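Side-chain contact in mitochondrial ubiquitin ligase activator of NFKB 1 (Homo sapiens, PDB 6M2D), which acts as an E3 ligase of the mitochondrial outer membrane, using its zinc-binding RING domain in the transfer of ubiquitin from an E2 enzyme to substrates such as AKT1: residues Val8-Leu11 with Ser12-Lys15. Sequence-based numbering, arbitrary orientation.
With ZN (zinc ion), chain G.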
loop_
_atom_site.group_PDB
_atom_site.type_symbol
_atom_site.label_atom_id
_atom_site.label_comp_id
_atom_site.label_asym_id
_atom_site.label_seq_id
_atom_site.Cartn_x
_atom_site.Cartn_y
_atom_site.Cartn_z
ATOM N N VAL A 8 0.112 1.075 -6.918
ATOM C CA VAL A 8 1.376 1.371 -7.596
ATOM C C VAL A 8 2.209 0.131 -7.869
ATOM O O VAL A 8 3.226 0.223 -8.567
ATOM C CB VAL A 8 2.255 2.365 -6.806
ATOM C CG1 VAL A 8 1.466 3.603 -6.429
ATOM C CG2 VAL A 8 2.865 1.682 -5.586
ATOM N N VAL A 9 1.806 -1.021 -7.341
ATOM C CA VAL A 9 2.553 -2.265 -7.488
ATOM C C VAL A 9 2.012 -3.118 -8.631
ATOM O O VAL A 9 2.763 -3.531 -9.516
ATOM C CB VAL A 9 2.543 -3.041 -6.153
ATOM C CG1 VAL A 9 3.400 -4.303 -6.253
ATOM C CG2 VAL A 9 3.013 -2.128 -5.012
ATOM N N CYS A 10 0.713 -3.412 -8.623
ATOM C CA CYS A 10 0.127 -4.223 -9.689
ATOM C C CYS A 10 -0.468 -3.386 -10.811
ATOM O O CYS A 10 -0.569 -3.875 -11.944
ATOM C CB CYS A 10 -0.957 -5.156 -9.131
ATOM S SG CYS A 10 -2.444 -4.345 -8.447
ATOM N N LEU A 11 -0.865 -2.144 -10.527
ATOM C CA LEU A 11 -1.600 -1.302 -11.469
ATOM C C LEU A 11 -2.923 -1.930 -11.911
ATOM O O LEU A 11 -3.451 -1.583 -12.974
ATOM C CB LEU A 11 -0.759 -0.968 -12.705
ATOM C CG LEU A 11 0.268 0.148 -12.588
ATOM C CD1 LEU A 11 1.035 0.227 -13.894
ATOM C CD2 LEU A 11 -0.376 1.488 -12.251
ATOM N N SER A 12 -3.470 -2.854 -11.117
ATOM C CA SER A 12 -4.670 -3.589 -11.497
ATOM C C SER A 12 -5.807 -3.489 -10.504
ATOM O O SER A 12 -6.957 -3.717 -10.898
ATOM C CB SER A 12 -4.356 -5.078 -11.699
ATOM O OG SER A 12 -3.520 -5.219 -12.819
ATOM N N SER A 13 -5.522 -3.210 -9.234
ATOM C CA SER A 13 -6.538 -2.954 -8.232
ATOM C C SER A 13 -6.389 -1.522 -7.738
ATOM O O SER A 13 -5.316 -0.920 -7.833
ATOM C CB SER A 13 -6.442 -3.944 -7.055
ATOM O OG SER A 13 -6.686 -5.280 -7.485
ATOM N N PHE A 14 -7.491 -0.970 -7.241
ATOM C CA PHE A 14 -7.465 0.357 -6.644
ATOM C C PHE A 14 -6.707 0.323 -5.326
ATOM O O PHE A 14 -6.675 -0.698 -4.632
ATOM C CB PHE A 14 -8.884 0.867 -6.393
ATOM C CG PHE A 14 -9.717 1.010 -7.638
ATOM C CD1 PHE A 14 -9.233 1.701 -8.743
ATOM C CD2 PHE A 14 -10.990 0.463 -7.696
ATOM C CE1 PHE A 14 -10.007 1.849 -9.887
ATOM C CE2 PHE A 14 -11.777 0.608 -8.837
ATOM C CZ PHE A 14 -11.280 1.305 -9.935
ATOM N N LYS A 15 -6.090 1.453 -4.991
ATOM C CA LYS A 15 -5.455 1.610 -3.690
ATOM C C LYS A 15 -6.476 1.423 -2.573
ATOM O O LYS A 15 -7.605 1.909 -2.648
ATOM C CB LYS A 15 -4.804 2.989 -3.586
ATOM C CG LYS A 15 -3.805 3.313 -4.702
ATOM C CD LYS A 15 -3.340 4.759 -4.604
ATOM C CE LYS A 15 -2.315 5.095 -5.685
ATOM N NZ LYS A 15 -1.694 6.433 -5.491
HETATM ZN ZN ZN G . -1.833 -4.205 -6.140
#
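The thiolate of C10 points into the turn made by S12 and S13 and accepts one good backbone N-H, from S12, and a weaker second, from S13. S12 N donates to C10 SG at 3.2 Å with an N-H...S angle of 156°; S13 N lies 3.4 Å from the same C10 SG. C10 SG also binds zinc at 2.4 Å, and C7, C28 and C31 complete the four-cysteine site of this RING domain. A chi1 of 65° sets SG between the backbone N and carbonyl carbon of C10, where it can reach both zinc and the amides. L11, with phi 59°, takes a left-handed backbone conformation that turns the chain back over the sulfur. The short side chain of S12 suits this bend: its OG folds back to C10 O in a weak 3.4 Å hydrogen bond. At the two ends of the loop, K15 runs obliquely past V8, K15 CE lying 4.1 Å from V8 CG1; its extended methylenes offer the valine a nonpolar surface, while NZ reaches K4 O in a weak bond. Cysteine thus serves as metal ligand and hydrogen-bond acceptor at once, as in zinc knuckles; the N-H groups probably disperse thiolate charge, helping zinc to carry four anionic sulfurs.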